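Local coordinates for protein aspartate aminotransferase, cytoplasmic (Schizosaccharomyces pombe 972h-, PDB 6JPK) that catalyses the pyridoxal 5'-phosphate-dependent, reversible transfer of the amino group from L-aspartate to 2-oxoglutarate, giving oxaloacetate and L-glutamate, at residues F225-D229 against L230-S234; P310-F313 against A314-E317; Q318-K321 against T322-S325; I328-R331 against K332-R335. The protein carries 1 engineered substitution. One frame throughout, in Å; residues are numbered along the deposited sequence.

All four contacts are local, each between adjoining segments, and they follow one another along the chain without nesting or crossing. Interaction 1 comes first, where the loop after strand 215-220 turns into helix 230-233. The other three are successive pieces of helix 310-340: interaction 2 at its start, interaction 3 directly after it, and interaction 4 farther on, its centre about 27 Å from that of interaction 2. In class I aminotransferases such a long helix joins the large and small domains. Interaction 1 rests on its first half: Leu230 packs on Phe313 and Trp316 of interaction 2, and the 225-228 turn lies against Ser324 of interaction 3. Interaction 4 faces helix 394-407.

Interaction 1. Residues F225-D229 against L230-S234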
# COMPACT_ATOMS: atom_id res chain seq x y z
N PHE A 225 -8.97 -4.31 -21.11
CA PHE A 225 -8.21 -3.22 -21.72
C PHE A 225 -7.50 -3.68 -22.99
O PHE A 225 -7.33 -2.89 -23.92
CB PHE A 225 -7.20 -2.69 -20.70
CG PHE A 225 -6.32 -1.58 -21.22
CD1 PHE A 225 -5.10 -1.86 -21.81
CD2 PHE A 225 -6.71 -0.25 -21.08
CE1 PHE A 225 -4.29 -0.85 -22.28
CE2 PHE A 225 -5.90 0.77 -21.55
CZ PHE A 225 -4.69 0.48 -22.15
N ALA A 226 -7.07 -4.94 -23.05
CA ALA A 226 -6.32 -5.38 -24.22
C ALA A 226 -7.21 -5.49 -25.45
O ALA A 226 -6.91 -4.91 -26.49
CB ALA A 226 -5.63 -6.72 -23.92
N SER A 227 -8.33 -6.22 -25.34
CA SER A 227 -9.16 -6.47 -26.52
C SER A 227 -10.55 -5.84 -26.46
O SER A 227 -11.28 -5.90 -27.46
CB SER A 227 -9.32 -7.98 -26.75
OG SER A 227 -10.12 -8.56 -25.73
N GLY A 228 -10.94 -5.25 -25.33
CA GLY A 228 -12.32 -4.83 -25.20
C GLY A 228 -13.28 -5.94 -24.85
O GLY A 228 -14.48 -5.69 -24.70
N ASP A 229 -12.79 -7.17 -24.68
CA ASP A 229 -13.61 -8.34 -24.41
C ASP A 229 -13.04 -8.99 -23.15
O ASP A 229 -11.92 -9.51 -23.18
CB ASP A 229 -13.57 -9.31 -25.61
CG ASP A 229 -14.50 -10.51 -25.46
OD1 ASP A 229 -14.67 -11.05 -24.35
OD2 ASP A 229 -15.06 -10.94 -26.49
N LEU A 230 -13.80 -8.94 -22.05
CA LEU A 230 -13.28 -9.39 -20.76
C LEU A 230 -13.00 -10.89 -20.74
O LEU A 230 -11.96 -11.32 -20.22
CB LEU A 230 -14.26 -9.02 -19.65
CG LEU A 230 -14.32 -7.54 -19.29
CD1 LEU A 230 -15.60 -7.24 -18.54
CD2 LEU A 230 -13.10 -7.16 -18.48
N ASN A 231 -13.92 -11.70 -21.26
CA ASN A 231 -13.73 -13.15 -21.23
C ASN A 231 -12.63 -13.60 -22.19
O ASN A 231 -11.92 -14.57 -21.89
CB ASN A 231 -15.05 -13.87 -21.56
CG ASN A 231 -16.08 -13.72 -20.46
OD1 ASN A 231 -15.78 -13.22 -19.38
ND2 ASN A 231 -17.30 -14.14 -20.73
N ARG A 232 -12.48 -12.93 -23.33
CA ARG A 232 -11.35 -13.22 -24.22
C ARG A 232 -10.02 -12.96 -23.51
O ARG A 232 -9.08 -13.75 -23.64
CB ARG A 232 -11.44 -12.38 -25.49
CG ARG A 232 -10.30 -12.60 -26.48
CD ARG A 232 -10.45 -11.66 -27.69
NE ARG A 232 -11.79 -11.77 -28.27
CZ ARG A 232 -12.36 -10.84 -29.04
NH1 ARG A 232 -11.72 -9.72 -29.34
NH2 ARG A 232 -13.59 -11.05 -29.52
N ASP A 233 -9.93 -11.86 -22.77
CA ASP A 233 -8.65 -11.52 -22.15
C ASP A 233 -8.33 -12.40 -20.95
O ASP A 233 -7.15 -12.56 -20.62
CB ASP A 233 -8.63 -10.04 -21.77
CG ASP A 233 -8.58 -9.13 -23.00
OD1 ASP A 233 -8.45 -9.67 -24.13
OD2 ASP A 233 -8.69 -7.89 -22.85
N SER A 234 -9.33 -13.01 -20.32
CA SER A 234 -9.11 -13.97 -19.24
C SER A 234 -9.12 -15.42 -19.73
O SER A 234 -9.16 -16.34 -18.90
CB SER A 234 -10.17 -13.79 -18.14
OG SER A 234 -11.47 -14.13 -18.61
O HOH W 1 -16.54 -10.91 -22.10
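Asp233 folds back over the turn that precedes its helix and meets Ser227 with both carboxylate oxygens. Followed outward, its CB lies 3.6 Å from Asp229 O, the same carbonyl that accepts from Asp233 N in the first helical turn. CG comes next, set beside the residue's own backbone N (chi1 -70°), which swings the carboxylate toward residue 227. At the tip the two oxygens divide the work. OD2 takes the backbone N of Ser227 at 3.0 Å on its syn lone pair; Ala226 CB is also close (3.4 Å), and Gly224 N adds a weak bond. OD1 accepts from Ser227 OG at 2.6 Å, the hydroxyl coming from above the carboxylate plane. That same OG receives the N-H of Asp229 (3.2 Å from N).

Asp229 caps the helix: its OD1 accepts from Arg232 N at 3.1 Å, in a nearly straight bond (169°). Its OD2 stands over one guanidinium face, 3.4 Å from Arg232 NH2, so this salt bridge rests on charge without a directed N-H. One water joins Asp229 OD1 to Asn231 N. The geometry is that of an ST turn at Ser227 running into an Asp N-cap at the start of helix 230-233.

Interaction 2. Residues P310-F313 against A314-E317; sequences PQLF and AEWE
Residues Pro310 to Glu317 form the first turns of helix 310-340, with Ala314, Glu315, Trp316 and Glu317 each donating their backbone N-H to the carbonyl four residues earlier, the shortest such bond being Trp316 N to Leu312 O at 2.7 Å. On one flank the edge of Trp316 is directed at the face of Phe313 in a T-shaped pair, with planes at 85° and the centroid of the indole six-membered ring 5.6 Å from that of Phe313. Trp316 CE3 stands above the Phe313 ring, offset toward its rim. At the edge of the same ring is the carboxylate of Glu317, whose OE2 is 3.4 Å from Phe313 CE1; Arg89 gives that oxygen a weak, long ion pair. Leu230 of helix 230-233 packs on all three side chains, and Asn256 O receives Trp316 NE1.

On another flank, Gln311 runs out extended, its CG opposite the backbone N (chi1 -175°), and NE2 donates to Glu315 OE2 at 2.6 Å. The acceptor lies in the amide plane and the bond is nearly straight (163°). Glu315 OE1 meanwhile bridges to Lys55. With both oxygens of Glu315 engaged, its ionised form would be favoured, whereas Phe313 and Trp316 meet through ring carbons.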
# COMPACT_ATOMS: atom_id res chain seq x y z
N PRO A 310 -25.31 -4.12 -13.21
CA PRO A 310 -25.39 -4.51 -14.63
C PRO A 310 -25.25 -3.34 -15.60
O PRO A 310 -24.56 -3.47 -16.62
CB PRO A 310 -26.77 -5.18 -14.72
CG PRO A 310 -26.95 -5.79 -13.34
CD PRO A 310 -26.37 -4.74 -12.40
N GLN A 311 -25.85 -2.19 -15.29
CA GLN A 311 -25.78 -1.08 -16.22
C GLN A 311 -24.40 -0.43 -16.22
O GLN A 311 -23.84 -0.14 -17.28
CB GLN A 311 -26.87 -0.05 -15.91
CG GLN A 311 -26.89 1.07 -16.94
CD GLN A 311 -27.83 2.21 -16.58
OE1 GLN A 311 -28.85 2.02 -15.91
NE2 GLN A 311 -27.47 3.43 -17.04
N LEU A 312 -23.84 -0.15 -15.03
CA LEU A 312 -22.48 0.39 -15.00
C LEU A 312 -21.49 -0.58 -15.63
O LEU A 312 -20.57 -0.16 -16.35
CB LEU A 312 -22.06 0.72 -13.57
CG LEU A 312 -22.69 1.93 -12.89
CD1 LEU A 312 -22.17 2.06 -11.46
CD2 LEU A 312 -22.39 3.19 -13.69
N PHE A 313 -21.67 -1.88 -15.39
CA PHE A 313 -20.80 -2.88 -16.00
C PHE A 313 -20.84 -2.77 -17.52
O PHE A 313 -19.79 -2.75 -18.18
CB PHE A 313 -21.19 -4.29 -15.56
CG PHE A 313 -20.18 -5.36 -15.93
CD1 PHE A 313 -20.15 -5.91 -17.22
CD2 PHE A 313 -19.28 -5.84 -14.99
CE1 PHE A 313 -19.21 -6.91 -17.55
CE2 PHE A 313 -18.36 -6.84 -15.31
CZ PHE A 313 -18.33 -7.37 -16.59
N ALA A 314 -22.05 -2.68 -18.09
CA ALA A 314 -22.18 -2.53 -19.54
C ALA A 314 -21.54 -1.24 -20.04
O ALA A 314 -20.94 -1.21 -21.12
CB ALA A 314 -23.66 -2.58 -19.94
N GLU A 315 -21.69 -0.15 -19.29
CA GLU A 315 -21.08 1.11 -19.70
C GLU A 315 -19.56 1.04 -19.58
O GLU A 315 -18.84 1.59 -20.43
CB GLU A 315 -21.65 2.26 -18.87
CG GLU A 315 -23.15 2.46 -19.16
CD GLU A 315 -23.86 3.39 -18.20
OE1 GLU A 315 -23.17 4.16 -17.50
OE2 GLU A 315 -25.12 3.37 -18.16
N TRP A 316 -19.05 0.35 -18.56
CA TRP A 316 -17.61 0.13 -18.47
C TRP A 316 -17.10 -0.64 -19.68
O TRP A 316 -16.04 -0.30 -20.23
CB TRP A 316 -17.28 -0.60 -17.16
CG TRP A 316 -15.82 -0.98 -16.99
CD1 TRP A 316 -14.72 -0.17 -17.17
CD2 TRP A 316 -15.31 -2.26 -16.56
NE1 TRP A 316 -13.56 -0.88 -16.90
CE2 TRP A 316 -13.90 -2.16 -16.53
CE3 TRP A 316 -15.91 -3.48 -16.22
CZ2 TRP A 316 -13.08 -3.23 -16.15
CZ3 TRP A 316 -15.09 -4.55 -15.85
CH2 TRP A 316 -13.69 -4.41 -15.83
N GLU A 317 -17.85 -1.66 -20.13
CA GLU A 317 -17.43 -2.41 -21.31
C GLU A 317 -17.36 -1.52 -22.55
O GLU A 317 -16.48 -1.70 -23.40
CB GLU A 317 -18.37 -3.59 -21.57
CG GLU A 317 -18.14 -4.78 -20.62
CD GLU A 317 -19.12 -5.91 -20.88
OE1 GLU A 317 -20.34 -5.63 -21.01
OE2 GLU A 317 -18.67 -7.08 -20.95

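Interaction 3. Residues Q318-K321 against T322-S325; sequences QDLK and TMSS
The carbonyl plane of Lys321 is met on both faces by Ser325: Ser325 N comes to Lys321 O from one face at 2.9 Å, and Ser325 OG from the opposite face at 2.7 Å. One residue earlier, Leu320 O also takes two bonds from a single serine. Ser324 N arrives almost in line with the carbonyl at 2.9 Å, while Ser324 OG comes in at 2.8 Å, tilted 32° from the carbonyl plane.

The two serines reach their acceptors by different rotations. In Ser324 the hydroxyl sits between its own N and carbonyl carbon (chi1 55°); in Ser325 it is rotated to lie opposite the carbonyl carbon (chi1 -66°). Ser324 is also the residue against which the turn of interaction 1 packs, with Phe225 O and Ala226 O near its CB.

The Asp319 carboxylate has two partners. OD2 accepts from the backbone N of Ala52, at the start of helix 51-62, and OD1 takes a water (2.9 Å) that also touches Thr322 OG1 at 2.8 Å. Apart from these polar groups, Met323 CE meets Leu320 CD2 at 3.8 Å, and Met323 reaches on to Trp48 and Leu50.

Hydroxyls bonded to carbonyls of the preceding turn let polar side chains lie on the helix with their donors satisfied, which is consistent with Ser324 being buried; Asp319, by contrast, spends one oxygen on tying this helix to the start of another.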
# COMPACT_ATOMS: atom_id res chain seq x y z
N GLN A 318 -18.28 -0.55 -22.67
CA GLN A 318 -18.16 0.46 -23.72
C GLN A 318 -16.87 1.26 -23.58
O GLN A 318 -16.22 1.57 -24.59
CB GLN A 318 -19.37 1.40 -23.70
CG GLN A 318 -20.62 0.78 -24.26
CD GLN A 318 -20.37 0.11 -25.60
OE1 GLN A 318 -19.94 0.76 -26.56
NE2 GLN A 318 -20.60 -1.20 -25.66
N ASP A 319 -16.50 1.65 -22.36
CA ASP A 319 -15.24 2.38 -22.17
C ASP A 319 -14.03 1.53 -22.54
O ASP A 319 -13.05 2.04 -23.11
CB ASP A 319 -15.11 2.87 -20.72
CG ASP A 319 -16.24 3.84 -20.30
OD1 ASP A 319 -17.00 4.36 -21.15
OD2 ASP A 319 -16.36 4.09 -19.08
N LEU A 320 -14.05 0.24 -22.20
CA LEU A 320 -12.97 -0.67 -22.62
C LEU A 320 -12.87 -0.74 -24.14
O LEU A 320 -11.76 -0.73 -24.70
CB LEU A 320 -13.22 -2.07 -22.04
CG LEU A 320 -13.23 -2.15 -20.52
CD1 LEU A 320 -13.67 -3.52 -20.03
CD2 LEU A 320 -11.85 -1.80 -19.97
N LYS A 321 -14.01 -0.84 -24.82
CA LYS A 321 -14.02 -0.81 -26.28
C LYS A 321 -13.40 0.48 -26.82
O LYS A 321 -12.61 0.45 -27.77
CB LYS A 321 -15.45 -0.97 -26.79
CG LYS A 321 -15.59 -0.89 -28.30
CD LYS A 321 -17.03 -1.17 -28.72
CE LYS A 321 -17.17 -1.19 -30.23
NZ LYS A 321 -18.60 -1.08 -30.63
N THR A 322 -13.74 1.62 -26.21
CA THR A 322 -13.16 2.90 -26.63
C THR A 322 -11.64 2.86 -26.57
O THR A 322 -10.96 3.20 -27.55
CB THR A 322 -13.69 4.04 -25.76
OG1 THR A 322 -15.10 4.19 -25.99
CG2 THR A 322 -12.99 5.36 -26.13
N MET A 323 -11.09 2.45 -25.42
CA MET A 323 -9.64 2.45 -25.23
C MET A 323 -8.96 1.43 -26.13
O MET A 323 -7.99 1.75 -26.83
CB MET A 323 -9.28 2.19 -23.77
CG MET A 323 -9.76 3.28 -22.78
SD MET A 323 -9.12 2.96 -21.11
CE MET A 323 -10.15 1.58 -20.61
N SER A 324 -9.45 0.18 -26.13
CA SER A 324 -8.78 -0.84 -26.92
C SER A 324 -8.88 -0.53 -28.41
O SER A 324 -7.94 -0.80 -29.16
CB SER A 324 -9.35 -2.22 -26.61
OG SER A 324 -10.76 -2.25 -26.78
N SER A 325 -9.99 0.05 -28.85
CA SER A 325 -10.13 0.39 -30.26
C SER A 325 -9.16 1.50 -30.67
O SER A 325 -8.62 1.47 -31.78
CB SER A 325 -11.56 0.80 -30.58
OG SER A 325 -12.41 -0.32 -30.40
O HOH W 2 -16.51 5.26 -23.84

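Interaction 4. Residues I328-R331 against K332-R335; sequences IEMR and KRLR
Glu329 OE2 is gripped by two waters, each donating at 2.9 Å, and lies 3.5 Å from the CG of Arg333, four residues further along the same alpha-helix. This is the i to i+3 and i to i+4 side-chain pattern of a helix, but here its charges meet only through solvent. Water 3 passes the link on to Arg333 NH1, 2.8 Å away in the plane of the guanidinium at its edge. Water 4 leads more weakly to Lys332 NZ. Glu329 OE1 has its own water, which in turn accepts from that same NZ at 2.9 Å. Directly, OE1 and Lys332 NZ stay 4.6 Å apart, beyond a salt bridge.

The torsions of Glu329 place the carboxylate there. CG leaves opposite the backbone N (chi1 173°), and a bend at chi2 (63°) folds the carboxylate forward over the chains of Lys332 and Arg333. Lys332 then runs extended past it, while Arg333 bends at chi2 and chi3. The Arg333 guanidinium has direct protein partners beyond this helix: a salt bridge from NH2 to Glu395 and a hydrogen bond from NH1 to Asn391.

On another flank of the helix, Arg331 is buried and extended as far as NE, its NH groups bonding to Ile350 O, Gly355 O and Phe357 O, whereas Leu334 packs on Val397 and Ala398 of helix 394-407. The backbone keeps i to i+4 bonds such as Leu334 N to Met330 O (2.9 Å). Met330 runs alongside Arg333 in the same direction, its CE 4.1 Å from Arg333 CG.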
# COMPACT_ATOMS: atom_id res chain seq x y z
N ILE A 328 -5.72 -0.09 -31.07
CA ILE A 328 -5.72 -0.88 -32.30
C ILE A 328 -5.64 0.03 -33.52
O ILE A 328 -4.91 -0.27 -34.48
CB ILE A 328 -6.96 -1.79 -32.34
CG1 ILE A 328 -6.77 -2.98 -31.38
CG2 ILE A 328 -7.24 -2.25 -33.78
CD1 ILE A 328 -8.06 -3.75 -31.09
N GLU A 329 -6.34 1.16 -33.49
CA GLU A 329 -6.32 2.06 -34.64
C GLU A 329 -4.94 2.70 -34.82
O GLU A 329 -4.48 2.88 -35.95
CB GLU A 329 -7.42 3.13 -34.50
CG GLU A 329 -7.38 4.23 -35.57
CD GLU A 329 -7.62 3.71 -36.98
OE1 GLU A 329 -8.15 2.59 -37.14
OE2 GLU A 329 -7.28 4.44 -37.95
N MET A 330 -4.27 3.04 -33.71
CA MET A 330 -2.92 3.59 -33.82
C MET A 330 -1.94 2.54 -34.31
O MET A 330 -1.02 2.86 -35.07
CB MET A 330 -2.48 4.16 -32.47
CG MET A 330 -3.15 5.50 -32.09
SD MET A 330 -2.91 6.80 -33.33
CE MET A 330 -4.45 6.78 -34.26
N ARG A 331 -2.10 1.27 -33.89
CA ARG A 331 -1.25 0.21 -34.41
C ARG A 331 -1.44 0.05 -35.92
O ARG A 331 -0.46 -0.10 -36.67
CB ARG A 331 -1.56 -1.11 -33.70
CG ARG A 331 -1.09 -1.20 -32.26
CD ARG A 331 -1.52 -2.54 -31.63
NE ARG A 331 -0.99 -2.71 -30.27
CZ ARG A 331 0.28 -3.04 -30.00
NH1 ARG A 331 1.15 -3.23 -30.98
NH2 ARG A 331 0.68 -3.16 -28.74
N LYS A 332 -2.69 0.10 -36.37
CA LYS A 332 -2.98 0.01 -37.80
C LYS A 332 -2.41 1.20 -38.56
O LYS A 332 -1.85 1.03 -39.65
CB LYS A 332 -4.49 -0.09 -38.01
CG LYS A 332 -4.93 0.01 -39.46
CD LYS A 332 -6.46 0.08 -39.60
CE LYS A 332 -6.88 0.20 -41.07
NZ LYS A 332 -8.33 0.51 -41.24
N ARG A 333 -2.56 2.42 -38.02
CA ARG A 333 -2.02 3.60 -38.70
C ARG A 333 -0.51 3.50 -38.84
O ARG A 333 0.05 3.73 -39.91
CB ARG A 333 -2.40 4.88 -37.95
CG ARG A 333 -3.86 5.33 -38.04
CD ARG A 333 -4.23 5.93 -39.40
NE ARG A 333 -3.39 7.07 -39.76
CZ ARG A 333 -3.53 8.29 -39.25
NH1 ARG A 333 -4.49 8.53 -38.37
NH2 ARG A 333 -2.72 9.27 -39.63
N LEU A 334 0.17 3.16 -37.74
CA LEU A 334 1.63 3.05 -37.78
C LEU A 334 2.08 2.00 -38.80
O LEU A 334 2.92 2.28 -39.65
CB LEU A 334 2.16 2.72 -36.38
CG LEU A 334 3.68 2.65 -36.26
CD1 LEU A 334 4.33 3.94 -36.76
CD2 LEU A 334 4.08 2.34 -34.82
N ARG A 335 1.49 0.80 -38.73
CA ARG A 335 1.85 -0.25 -39.68
C ARG A 335 1.54 0.15 -41.11
O ARG A 335 2.36 -0.06 -42.02
CB ARG A 335 1.13 -1.56 -39.33
CG ARG A 335 1.43 -2.70 -40.31
CD ARG A 335 0.18 -3.47 -40.70
NE ARG A 335 0.42 -4.48 -41.73
CZ ARG A 335 0.05 -4.35 -43.01
NH1 ARG A 335 -0.57 -3.26 -43.42
NH2 ARG A 335 0.31 -5.33 -43.87
O HOH W 3 -6.83 7.24 -37.38
O HOH W 4 -7.03 3.52 -40.64
O HOH W 5 -9.55 1.66 -38.93